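Local coordinates for actibind (Aspergillus niger, PDB 3D3Z), which cleaves RNA as a secreted ribonuclease of the T2 family, without strict base specificity and probably with a preference for adenylic acid, at residues E68-S73 and H110-H115; N74-L79 and E103-W108. All blocks are in the same frame, centred on the assembly; numbering follows the deposited sequence.

In the fold
Both contacts fasten one continuous run of chain, residues 68 to 79, to helix 104-116. Contact 1 takes the loop 68-73 and the middle and later part of that helix. Contact 2 takes the start of helix 75-81 and the first turn or so of helix 104-116. Their centres lie about 11 Å apart, and Ile75 of contact 2 packs on Trp112 of contact 1. Contact 1 is the more buried. Its helix side chains bond to backbone groups of a loop. Contact 2 is partly buried, and a single carboxylate bonds the start of a helix. In both, glycan lies on the 68-79 side, and the ligand site lies across helix 104-116.

Contact 1 of 2, residues E68-S73 and H110-H115; sequences ESREYS and HEWNKH. With NAG (2-acetamido-2-deoxy-beta-D-glucopyranose), chain B; D3Z (1-(5-deoxy-beta-L-xylofuranosyl)pyrimidine-2,4(1H,3H)-dione), chain E; PO4 (phosphate ion), chain D.
In this RNase T2 fold, helix 104-116 carries the predicted catalytic residues Glu111 and His115, and its other side holds the loop 68-73 through Trp112 and Asn113. The Trp112 indole NE1 donates to Arg70 O at 2.8 Å. The acceptor lies in the indole plane, and the bond runs almost straight along the C=O axis. Asn113 grips the next peptide units with both ends of its amide. OD1 accepts from Tyr72 N at 2.9 Å, with the donor tilted out of the amide carbonyl plane. ND2 donates a hydrogen bond to Tyr72 O at 3.0 Å, with the acceptor in the amide plane. CG of Asn113 lies beside its own backbone N (chi1 -61°), which turns the amide to the loop.

Tyr72 lies beside Trp112, pointing the same way. The planes are 25° apart but slid so far that the rings barely overlap, and Tyr72 CD2 comes 3.6 Å from Trp112 NE1. The outer edge of the tyrosine meets C6 of the glycan sugar, and its OH bonds to Gln133. Arg70 brings NH1 to 3.6 Å from Trp112 CZ2, its guanidinium steeply inclined to the ring. Its charge is paired with Asp67 and Glu135.

Away from the loop, His110 NE2, Lys114 NZ and His115 NE2 all donate to a bound phosphate, probably from the crystallisation liquor. Trp112 and Asn113, neighbours on the helix, together make three side-chain bonds to the loop backbone. The two bonds to the Asn113 amide hold it against rotation, while His110, Lys114 and His115 of the same helix bind the phosphate.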
ATOM      1  N   GLU A  68      -2.232  20.270   5.670  1.00 25.79           N
ATOM      2  CA  GLU A  68      -1.868  21.113   4.577  1.00 28.04           C
ATOM      3  C   GLU A  68      -0.463  21.678   4.725  1.00 26.62           C
ATOM      4  O   GLU A  68       0.201  21.940   3.733  1.00 26.70           O
ATOM      5  CB  GLU A  68      -2.874  22.252   4.463  1.00 28.36           C
ATOM      6  CG  GLU A  68      -2.656  23.093   3.236  1.00 33.93           C
ATOM      7  CD  GLU A  68      -3.689  24.189   3.073  1.00 35.26           C
ATOM      8  OE1 GLU A  68      -4.615  24.299   3.950  1.00 46.02           O
ATOM      9  OE2 GLU A  68      -3.549  24.941   2.059  1.00 45.19           O
ATOM     10  N   SER A  69      -0.006  21.817   5.952  1.00 26.25           N
ATOM     11  CA  SER A  69       1.313  22.342   6.215  1.00 25.86           C
ATOM     12  C   SER A  69       2.448  21.366   5.893  1.00 24.69           C
ATOM     13  O   SER A  69       3.576  21.734   5.902  1.00 24.52           O
ATOM     14  CB  SER A  69       1.415  22.783   7.670  1.00 26.49           C
ATOM     15  OG  SER A  69       1.612  21.692   8.502  1.00 25.90           O
ATOM     16  N   ARG A  70       2.091  20.115   5.661  1.00 23.63           N
ATOM     17  CA  ARG A  70       3.013  19.084   5.302  1.00 23.15           C
ATOM     18  C   ARG A  70       2.657  18.446   3.961  1.00 22.87           C
ATOM     19  O   ARG A  70       2.937  17.320   3.777  1.00 21.70           O
ATOM     20  CB  ARG A  70       3.131  17.995   6.393  1.00 23.29           C
ATOM     21  CG  ARG A  70       3.866  18.464   7.681  1.00 22.44           C
ATOM     22  CD  ARG A  70       4.122  17.335   8.626  1.00 24.70           C
ATOM     23  NE  ARG A  70       2.897  16.682   8.983  1.00 24.08           N
ATOM     24  CZ  ARG A  70       2.648  15.386   8.873  1.00 20.39           C
ATOM     25  NH1 ARG A  70       3.561  14.523   8.462  1.00 19.80           N
ATOM     26  NH2 ARG A  70       1.457  14.969   9.240  1.00 22.44           N
ATOM     27  N   GLU A  71       2.044  19.201   3.075  1.00 22.25           N
ATOM     28  CA  GLU A  71       1.808  18.783   1.690  1.00 23.16           C
ATOM     29  C   GLU A  71       2.867  19.361   0.782  1.00 23.01           C
ATOM     30  O   GLU A  71       3.289  20.493   0.948  1.00 23.33           O
ATOM     31  CB  GLU A  71       0.427  19.211   1.216  1.00 23.14           C
ATOM     32  CG  GLU A  71      -0.707  18.437   1.839  1.00 24.30           C
ATOM     33  CD  GLU A  71      -2.046  18.950   1.312  1.00 27.42           C
ATOM     34  OE1 GLU A  71      -2.053  19.531   0.217  1.00 35.44           O
ATOM     35  OE2 GLU A  71      -3.061  18.836   2.004  1.00 28.69           O
ATOM     36  N   TYR A  72       3.334  18.548  -0.161  1.00 21.22           N
ATOM     37  CA  TYR A  72       4.503  18.852  -0.942  1.00 21.56           C
ATOM     38  C   TYR A  72       4.244  18.622  -2.405  1.00 21.88           C
ATOM     39  O   TYR A  72       3.368  17.825  -2.791  1.00 21.78           O
ATOM     40  CB  TYR A  72       5.685  17.981  -0.470  1.00 21.58           C
ATOM     41  CG  TYR A  72       6.004  18.285   0.984  1.00 21.38           C
ATOM     42  CD1 TYR A  72       6.499  19.542   1.342  1.00 22.52           C
ATOM     43  CD2 TYR A  72       5.776  17.363   1.985  1.00 24.20           C
ATOM     44  CE1 TYR A  72       6.773  19.867   2.657  1.00 22.16           C
ATOM     45  CE2 TYR A  72       6.041  17.675   3.318  1.00 21.43           C
ATOM     46  CZ  TYR A  72       6.538  18.937   3.641  1.00 23.28           C
ATOM     47  OH  TYR A  72       6.797  19.259   4.961  1.00 21.36           O
ATOM     48  N   SER A  73       5.011  19.349  -3.200  1.00 22.00           N
ATOM     49  CA  SER A  73       5.001  19.210  -4.644  1.00 22.87           C
ATOM     50  C   SER A  73       6.393  18.927  -5.155  1.00 21.06           C
ATOM     51  O   SER A  73       6.736  19.238  -6.291  1.00 22.11           O
ATOM     52  CB  SER A  73       4.384  20.468  -5.274  1.00 23.48           C
ATOM     53  OG  SER A  73       5.210  21.604  -5.072  1.00 28.10           O
ATOM     54  N   HIS A 110       0.425  12.953  -4.696  1.00 17.30           N
ATOM     55  CA  HIS A 110      -0.964  12.584  -4.332  1.00 16.58           C
ATOM     56  C   HIS A 110      -1.041  11.621  -3.160  1.00 14.65           C
ATOM     57  O   HIS A 110      -1.774  11.831  -2.182  1.00 15.36           O
ATOM     58  CB  HIS A 110      -1.715  12.027  -5.558  1.00 15.48           C
ATOM     59  CG  HIS A 110      -3.087  11.519  -5.239  1.00 17.45           C
ATOM     60  ND1 HIS A 110      -4.142  12.358  -4.973  1.00 20.79           N
ATOM     61  CD2 HIS A 110      -3.566  10.257  -5.113  1.00 18.41           C
ATOM     62  CE1 HIS A 110      -5.209  11.644  -4.668  1.00 20.09           C
ATOM     63  NE2 HIS A 110      -4.899  10.363  -4.779  1.00 16.99           N
ATOM     64  N   GLU A 111      -0.276  10.536  -3.238  1.00 15.45           N
ATOM     65  CA  GLU A 111      -0.310   9.574  -2.169  1.00 15.81           C
ATOM     66  C   GLU A 111       0.153  10.120  -0.802  1.00 15.54           C
ATOM     67  O   GLU A 111      -0.519   9.896   0.209  1.00 16.14           O
ATOM     68  CB  GLU A 111       0.457   8.330  -2.545  1.00 14.96           C
ATOM     69  CG  GLU A 111      -0.294   7.523  -3.685  1.00 15.36           C
ATOM     70  CD  GLU A 111      -1.715   7.100  -3.330  1.00 18.29           C
ATOM     71  OE1 GLU A 111      -1.879   6.628  -2.193  1.00 15.99           O
ATOM     72  OE2 GLU A 111      -2.645   7.224  -4.178  1.00 18.95           O
ATOM     73  N   TRP A 112       1.270  10.823  -0.784  1.00 16.68           N
ATOM     74  CA  TRP A 112       1.797  11.437   0.464  1.00 16.22           C
ATOM     75  C   TRP A 112       0.755  12.450   0.984  1.00 16.38           C
ATOM     76  O   TRP A 112       0.334  12.414   2.161  1.00 16.27           O
ATOM     77  CB  TRP A 112       3.219  12.126   0.242  1.00 16.22           C
ATOM     78  CG  TRP A 112       3.456  12.968   1.427  1.00 17.21           C
ATOM     79  CD1 TRP A 112       3.305  14.321   1.531  1.00 17.44           C
ATOM     80  CD2 TRP A 112       3.673  12.488   2.761  1.00 17.23           C
ATOM     81  NE1 TRP A 112       3.494  14.720   2.834  1.00 18.49           N
ATOM     82  CE2 TRP A 112       3.669  13.602   3.621  1.00 20.01           C
ATOM     83  CE3 TRP A 112       3.866  11.214   3.306  1.00 16.79           C
ATOM     84  CZ2 TRP A 112       3.866  13.485   4.998  1.00 17.28           C
ATOM     85  CZ3 TRP A 112       4.014  11.098   4.678  1.00 16.91           C
ATOM     86  CH2 TRP A 112       4.022  12.226   5.500  1.00 17.77           C
ATOM     87  N   ASN A 113       0.402  13.412   0.131  1.00 16.18           N
ATOM     88  CA  ASN A 113      -0.522  14.495   0.543  1.00 17.17           C
ATOM     89  C   ASN A 113      -1.854  14.017   1.018  1.00 18.02           C
ATOM     90  O   ASN A 113      -2.371  14.512   2.006  1.00 16.24           O
ATOM     91  CB  ASN A 113      -0.712  15.550  -0.570  1.00 18.12           C
ATOM     92  CG  ASN A 113       0.590  16.232  -0.940  1.00 19.45           C
ATOM     93  OD1 ASN A 113       1.566  16.207  -0.162  1.00 19.12           O
ATOM     94  ND2 ASN A 113       0.637  16.820  -2.141  1.00 17.31           N
ATOM     95  N   LYS A 114      -2.453  13.094   0.295  1.00 18.16           N
ATOM     96  CA  LYS A 114      -3.790  12.587   0.646  1.00 18.90           C
ATOM     97  C   LYS A 114      -3.775  11.668   1.837  1.00 17.96           C
ATOM     98  O   LYS A 114      -4.607  11.775   2.741  1.00 17.34           O
ATOM     99  CB  LYS A 114      -4.393  11.802  -0.550  1.00 19.57           C
ATOM    100  CG  LYS A 114      -5.799  11.261  -0.289  1.00 19.03           C
ATOM    101  CD  LYS A 114      -6.546  10.864  -1.575  1.00 19.27           C
ATOM    102  CE  LYS A 114      -8.010  10.510  -1.256  1.00 20.76           C
ATOM    103  NZ  LYS A 114      -8.676   9.826  -2.390  1.00 19.17           N
ATOM    104  N   HIS A 115      -2.872  10.705   1.810  1.00 18.29           N
ATOM    105  CA  HIS A 115      -2.865   9.618   2.782  1.00 18.11           C
ATOM    106  C   HIS A 115      -1.705   9.592   3.825  1.00 18.61           C
ATOM    107  O   HIS A 115      -1.948   9.322   4.999  1.00 18.36           O
ATOM    108  CB  HIS A 115      -2.845   8.285   2.032  1.00 19.96           C
ATOM    109  CG  HIS A 115      -4.115   7.980   1.281  1.00 19.13           C
ATOM    110  ND1 HIS A 115      -5.340   7.796   1.913  1.00 20.63           N
ATOM    111  CD2 HIS A 115      -4.341   7.794  -0.043  1.00 20.07           C
ATOM    112  CE1 HIS A 115      -6.254   7.499   0.998  1.00 21.48           C
ATOM    113  NE2 HIS A 115      -5.677   7.516  -0.198  1.00 20.40           N
TER
HETATM  114  C1  NAG B   1      10.411  20.659  -0.896  1.00 22.45           C
HETATM  115  C2  NAG B   1      11.802  21.168  -0.443  1.00 23.39           C
HETATM  116  C3  NAG B   1      11.700  21.717   0.974  1.00 26.72           C
HETATM  117  C4  NAG B   1      10.562  22.692   1.099  1.00 26.86           C
HETATM  118  C5  NAG B   1       9.256  22.038   0.617  1.00 24.76           C
HETATM  119  C6  NAG B   1       8.027  22.933   0.760  1.00 26.88           C
HETATM  120  C7  NAG B   1      13.705  19.948  -1.393  1.00 21.94           C
HETATM  121  C8  NAG B   1      14.767  18.892  -1.265  1.00 25.34           C
HETATM  122  N2  NAG B   1      12.791  20.108  -0.429  1.00 22.63           N
HETATM  123  O3  NAG B   1      12.938  22.286   1.369  1.00 27.79           O
HETATM  124  O4  NAG B   1      10.528  23.020   2.469  1.00 30.25           O
HETATM  125  O5  NAG B   1       9.427  21.648  -0.738  1.00 22.74           O
HETATM  126  O6  NAG B   1       8.250  24.159   0.103  1.00 31.42           O
HETATM  127  O7  NAG B   1      13.693  20.632  -2.412  1.00 29.15           O
HETATM  128  N1  D3Z E 252      -3.452   6.345 -11.030  0.50 41.40           N
HETATM  129  C2  D3Z E 252      -2.197   6.921 -11.308  0.50 40.68           C
HETATM  130  N3  D3Z E 252      -1.161   6.134 -11.583  0.50 40.48           N
HETATM  131  C4  D3Z E 252      -1.268   4.805 -11.590  0.50 40.63           C
HETATM  132  C5  D3Z E 252      -2.485   4.239 -11.318  0.50 41.14           C
HETATM  133  C6  D3Z E 252      -3.591   5.029 -11.035  0.50 41.09           C
HETATM  134  O2  D3Z E 252      -2.033   8.159 -11.310  0.50 40.41           O
HETATM  135  O4  D3Z E 252      -0.307   4.053 -11.854  0.50 40.47           O
HETATM  136  C1' D3Z E 252      -4.590   7.171 -10.716  0.50 41.89           C
HETATM  137  C2' D3Z E 252      -4.019   8.464 -10.171  0.50 44.08           C
HETATM  138  O2' D3Z E 252      -4.267   9.538 -11.097  0.50 45.72           O
HETATM  139  C3' D3Z E 252      -4.635   8.643  -8.794  0.50 43.14           C
HETATM  140  C4' D3Z E 252      -5.578   7.473  -8.577  0.50 44.13           C
HETATM  141  O3' D3Z E 252      -3.633   8.623  -7.791  0.50 43.55           O
HETATM  142  O4' D3Z E 252      -5.378   6.564  -9.678  0.50 44.33           O
HETATM  143  C5' D3Z E 252      -5.291   6.830  -7.225  0.50 43.85           C
HETATM  144  P   PO4 D 251      -6.222   7.024  -3.733  1.00 20.80           P
HETATM  145  O1  PO4 D 251      -7.087   7.366  -2.509  1.00 19.13           O
HETATM  146  O2  PO4 D 251      -6.855   5.811  -4.355  1.00 24.44           O
HETATM  147  O3  PO4 D 251      -4.788   6.822  -3.296  1.00 22.57           O
HETATM  148  O4  PO4 D 251      -6.303   8.286  -4.550  1.00 18.37           O

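Contact 2 of 2, residues N74-L79 and E103-W108; sequences NITSIL and EDESFW. With NAG (2-acetamido-2-deoxy-beta-D-glucopyranose), chain B; D3Z (1-(5-deoxy-beta-L-xylofuranosyl)pyrimidine-2,4(1H,3H)-dione), chain E.
This is a helix-to-helix contact made at the N-terminus of helix 75-81, where the early part of helix 104-116 meets it almost at right angles. In the RNase T2 fold it joins the glycosylated surface to a helix that borders the ligand pocket. The two short axes pass 10.1 Å apart at an angle of 86°.

Glu105 carries the polar part, reaching the first turn of the other helix with its carboxylate. OE2 accepts from Ile75 N at 2.9 Å through its syn lone pair, with a rather bent N-H...O angle of 135°. OE1 takes two donors. Thr76 N lies at 2.8 Å on the syn side, and the Thr76 hydroxyl OG1 donates at 2.6 Å, nearly in line with the C-O bond. The Glu105 chain starts with CG anti to N (chi1 174°) and then bends at chi2, which swings the acid across to the helix start. Three bonds hold the carboxylate, and the helix dipole there would probably favour its negative charge. The Glu109 carboxylate lies close to OE2, and this proximity would probably work against full ionisation of both.

Beside the acid, Ile75 and Trp108 make the apolar part. Ile75 CG2 packs 4.0 Å from Trp108 CB. Trp108 also turns its ring edge to Thr76, while its NE1 bonds to Trp95 O. Leu88 and Met91 of helix 85-94 touch the Trp108 side chain.

Each segment also meets a bound group away from the other. Phe107 lays one ring face over N3 of the uracil-bearing ligand. Asn74, at the N-cap position, carries a glycan: its ND2 is bonded covalently to C1 of the NAG sugar at 1.5 Å.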
ATOM      1  N   ASN A  74       7.210  18.313  -4.313  1.00 20.96           N
ATOM      2  CA  ASN A  74       8.576  18.019  -4.658  1.00 20.34           C
ATOM      3  C   ASN A  74       9.116  16.736  -4.071  1.00 20.15           C
ATOM      4  O   ASN A  74      10.257  16.696  -3.565  1.00 19.26           O
ATOM      5  CB  ASN A  74       9.481  19.188  -4.243  1.00 21.12           C
ATOM      6  CG  ASN A  74       9.471  19.441  -2.720  1.00 20.35           C
ATOM      7  OD1 ASN A  74       8.617  18.928  -1.970  1.00 19.99           O
ATOM      8  ND2 ASN A  74      10.484  20.180  -2.265  1.00 23.90           N
ATOM      9  N   ILE A  75       8.322  15.668  -4.148  1.00 19.01           N
ATOM     10  CA  ILE A  75       8.737  14.384  -3.572  1.00 18.67           C
ATOM     11  C   ILE A  75      10.047  13.870  -4.081  1.00 17.55           C
ATOM     12  O   ILE A  75      10.878  13.387  -3.290  1.00 17.06           O
ATOM     13  CB  ILE A  75       7.597  13.279  -3.772  1.00 17.19           C
ATOM     14  CG1 ILE A  75       6.273  13.675  -3.091  1.00 19.11           C
ATOM     15  CG2 ILE A  75       8.095  11.900  -3.340  1.00 16.60           C
ATOM     16  CD1 ILE A  75       6.298  13.996  -1.562  1.00 17.52           C
ATOM     17  N   THR A  76      10.253  13.938  -5.403  1.00 17.26           N
ATOM     18  CA  THR A  76      11.465  13.438  -6.020  1.00 18.79           C
ATOM     19  C   THR A  76      12.714  14.181  -5.438  1.00 19.16           C
ATOM     20  O   THR A  76      13.735  13.610  -5.106  1.00 18.21           O
ATOM     21  CB  THR A  76      11.366  13.646  -7.545  1.00 18.00           C
ATOM     22  OG1 THR A  76      10.306  12.814  -8.029  1.00 19.15           O
ATOM     23  CG2 THR A  76      12.689  13.264  -8.265  1.00 17.71           C
ATOM     24  N   SER A  77      12.610  15.493  -5.351  1.00 18.85           N
ATOM     25  CA  SER A  77      13.654  16.286  -4.709  1.00 20.24           C
ATOM     26  C   SER A  77      13.878  15.980  -3.231  1.00 20.94           C
ATOM     27  O   SER A  77      15.027  15.988  -2.778  1.00 21.49           O
ATOM     28  CB  SER A  77      13.303  17.752  -4.824  1.00 20.18           C
ATOM     29  OG  SER A  77      13.308  18.090  -6.204  1.00 23.25           O
ATOM     30  N   ILE A  78      12.806  15.678  -2.500  1.00 20.66           N
ATOM     31  CA  ILE A  78      12.929  15.345  -1.080  1.00 19.85           C
ATOM     32  C   ILE A  78      13.714  14.042  -0.953  1.00 19.68           C
ATOM     33  O   ILE A  78      14.672  13.947  -0.169  1.00 18.94           O
ATOM     34  CB  ILE A  78      11.576  15.243  -0.410  1.00 20.72           C
ATOM     35  CG1 ILE A  78      10.938  16.632  -0.242  1.00 17.96           C
ATOM     36  CG2 ILE A  78      11.727  14.579   0.894  1.00 19.53           C
ATOM     37  CD1 ILE A  78       9.514  16.646   0.086  1.00 19.04           C
ATOM     38  N   LEU A  79      13.369  13.059  -1.784  1.00 18.75           N
ATOM     39  CA  LEU A  79      14.061  11.776  -1.745  1.00 20.40           C
ATOM     40  C   LEU A  79      15.531  11.907  -2.147  1.00 20.23           C
ATOM     41  O   LEU A  79      16.399  11.286  -1.528  1.00 19.60           O
ATOM     42  CB  LEU A  79      13.391  10.707  -2.646  1.00 20.11           C
ATOM     43  CG  LEU A  79      11.945  10.306  -2.192  1.00 19.15           C
ATOM     44  CD1 LEU A  79      11.271   9.278  -3.177  1.00 20.62           C
ATOM     45  CD2 LEU A  79      11.814   9.793  -0.768  1.00 17.70           C
ATOM     46  N   GLU A 103       4.720  11.457 -14.995  1.00 21.48           N
ATOM     47  CA  GLU A 103       3.599  11.636 -14.084  1.00 20.83           C
ATOM     48  C   GLU A 103       3.856  10.977 -12.707  1.00 19.30           C
ATOM     49  O   GLU A 103       3.063  11.160 -11.803  1.00 17.36           O
ATOM     50  CB  GLU A 103       2.322  11.063 -14.737  1.00 21.77           C
ATOM     51  CG  GLU A 103       1.765  11.850 -15.921  1.00 25.16           C
ATOM     52  CD  GLU A 103       2.645  11.783 -17.176  1.00 32.20           C
ATOM     53  OE1 GLU A 103       2.923  10.682 -17.723  1.00 34.31           O
ATOM     54  OE2 GLU A 103       3.103  12.859 -17.616  1.00 37.91           O
ATOM     55  N   ASP A 104       4.946  10.228 -12.562  1.00 18.29           N
ATOM     56  CA  ASP A 104       5.297   9.646 -11.242  1.00 17.55           C
ATOM     57  C   ASP A 104       5.225  10.687 -10.106  1.00 17.22           C
ATOM     58  O   ASP A 104       4.600  10.434  -9.081  1.00 17.69           O
ATOM     59  CB  ASP A 104       6.681   9.012 -11.199  1.00 17.62           C
ATOM     60  CG  ASP A 104       6.791   7.786 -12.042  1.00 16.93           C
ATOM     61  OD1 ASP A 104       5.722   7.312 -12.547  1.00 13.93           O
ATOM     62  OD2 ASP A 104       7.947   7.292 -12.228  1.00 19.97           O
ATOM     63  N   GLU A 105       5.838  11.856 -10.307  1.00 16.72           N
ATOM     64  CA  GLU A 105       5.939  12.888  -9.297  1.00 16.56           C
ATOM     65  C   GLU A 105       4.580  13.286  -8.765  1.00 16.67           C
ATOM     66  O   GLU A 105       4.364  13.297  -7.528  1.00 16.35           O
ATOM     67  CB  GLU A 105       6.663  14.113  -9.864  1.00 15.71           C
ATOM     68  CG  GLU A 105       6.716  15.345  -8.942  1.00 17.92           C
ATOM     69  CD  GLU A 105       7.283  15.097  -7.527  1.00 17.03           C
ATOM     70  OE1 GLU A 105       8.213  14.290  -7.355  1.00 15.61           O
ATOM     71  OE2 GLU A 105       6.785  15.729  -6.552  1.00 20.46           O
ATOM     72  N   SER A 106       3.638  13.546  -9.689  0.70 16.06           N
ATOM     73  CA  SER A 106       2.270  13.952  -9.313  0.70 16.14           C
ATOM     74  C   SER A 106       1.586  12.853  -8.516  0.70 15.04           C
ATOM     75  O   SER A 106       0.900  13.136  -7.551  0.70 14.98           O
ATOM     76  CB  SER A 106       1.371  14.370 -10.511  0.70 16.86           C
ATOM     77  OG  SER A 106       1.585  13.561 -11.669  0.70 17.31           O
ATOM     78  N   PHE A 107       1.806  11.609  -8.908  1.00 15.64           N
ATOM     79  CA  PHE A 107       1.188  10.437  -8.254  1.00 16.13           C
ATOM     80  C   PHE A 107       1.725  10.294  -6.828  1.00 16.18           C
ATOM     81  O   PHE A 107       0.954  10.079  -5.865  1.00 13.50           O
ATOM     82  CB  PHE A 107       1.509   9.169  -9.084  1.00 15.03           C
ATOM     83  CG  PHE A 107       0.859   7.884  -8.595  1.00 15.05           C
ATOM     84  CD1 PHE A 107      -0.289   7.858  -7.884  1.00 15.01           C
ATOM     85  CD2 PHE A 107       1.428   6.683  -8.917  1.00 13.93           C
ATOM     86  CE1 PHE A 107      -0.858   6.647  -7.454  1.00 16.63           C
ATOM     87  CE2 PHE A 107       0.868   5.465  -8.525  1.00 16.19           C
ATOM     88  CZ  PHE A 107      -0.237   5.449  -7.777  1.00 13.86           C
ATOM     89  N   TRP A 108       3.047  10.373  -6.685  1.00 16.30           N
ATOM     90  CA  TRP A 108       3.684  10.291  -5.347  1.00 16.93           C
ATOM     91  C   TRP A 108       3.276  11.448  -4.423  1.00 15.76           C
ATOM     92  O   TRP A 108       2.957  11.267  -3.235  1.00 15.99           O
ATOM     93  CB  TRP A 108       5.197  10.170  -5.497  1.00 17.41           C
ATOM     94  CG  TRP A 108       5.645   9.054  -6.332  1.00 16.96           C
ATOM     95  CD1 TRP A 108       5.009   7.831  -6.505  1.00 16.80           C
ATOM     96  CD2 TRP A 108       6.882   8.961  -7.055  1.00 18.50           C
ATOM     97  NE1 TRP A 108       5.764   7.022  -7.334  1.00 15.41           N
ATOM     98  CE2 TRP A 108       6.920   7.679  -7.662  1.00 18.90           C
ATOM     99  CE3 TRP A 108       7.970   9.834  -7.238  1.00 16.94           C
ATOM    100  CZ2 TRP A 108       7.948   7.281  -8.455  1.00 17.74           C
ATOM    101  CZ3 TRP A 108       9.020   9.425  -8.050  1.00 16.73           C
ATOM    102  CH2 TRP A 108       9.008   8.151  -8.630  1.00 17.24           C
TER
HETATM  103  C1  NAG B   1      10.411  20.659  -0.896  1.00 22.45           C
HETATM  104  C2  NAG B   1      11.802  21.168  -0.443  1.00 23.39           C
HETATM  105  C3  NAG B   1      11.700  21.717   0.974  1.00 26.72           C
HETATM  106  C4  NAG B   1      10.562  22.692   1.099  1.00 26.86           C
HETATM  107  C5  NAG B   1       9.256  22.038   0.617  1.00 24.76           C
HETATM  108  C6  NAG B   1       8.027  22.933   0.760  1.00 26.88           C
HETATM  109  C7  NAG B   1      13.705  19.948  -1.393  1.00 21.94           C
HETATM  110  C8  NAG B   1      14.767  18.892  -1.265  1.00 25.34           C
HETATM  111  N2  NAG B   1      12.791  20.108  -0.429  1.00 22.63           N
HETATM  112  O3  NAG B   1      12.938  22.286   1.369  1.00 27.79           O
HETATM  113  O4  NAG B   1      10.528  23.020   2.469  1.00 30.25           O
HETATM  114  O5  NAG B   1       9.427  21.648  -0.738  1.00 22.74           O
HETATM  115  O6  NAG B   1       8.250  24.159   0.103  1.00 31.42           O
HETATM  116  O7  NAG B   1      13.693  20.632  -2.412  1.00 29.15           O
HETATM  117  N1  D3Z E 252      -3.452   6.345 -11.030  0.50 41.40           N
HETATM  118  C2  D3Z E 252      -2.197   6.921 -11.308  0.50 40.68           C
HETATM  119  N3  D3Z E 252      -1.161   6.134 -11.583  0.50 40.48           N
HETATM  120  C4  D3Z E 252      -1.268   4.805 -11.590  0.50 40.63           C
HETATM  121  C5  D3Z E 252      -2.485   4.239 -11.318  0.50 41.14           C
HETATM  122  C6  D3Z E 252      -3.591   5.029 -11.035  0.50 41.09           C
HETATM  123  O2  D3Z E 252      -2.033   8.159 -11.310  0.50 40.41           O
HETATM  124  O4  D3Z E 252      -0.307   4.053 -11.854  0.50 40.47           O
HETATM  125  C1' D3Z E 252      -4.590   7.171 -10.716  0.50 41.89           C
HETATM  126  C2' D3Z E 252      -4.019   8.464 -10.171  0.50 44.08           C
HETATM  127  O2' D3Z E 252      -4.267   9.538 -11.097  0.50 45.72           O
HETATM  128  C3' D3Z E 252      -4.635   8.643  -8.794  0.50 43.14           C
HETATM  129  C4' D3Z E 252      -5.578   7.473  -8.577  0.50 44.13           C
HETATM  130  O3' D3Z E 252      -3.633   8.623  -7.791  0.50 43.55           O
HETATM  131  O4' D3Z E 252      -5.378   6.564  -9.678  0.50 44.33           O
HETATM  132  C5' D3Z E 252      -5.291   6.830  -7.225  0.50 43.85           C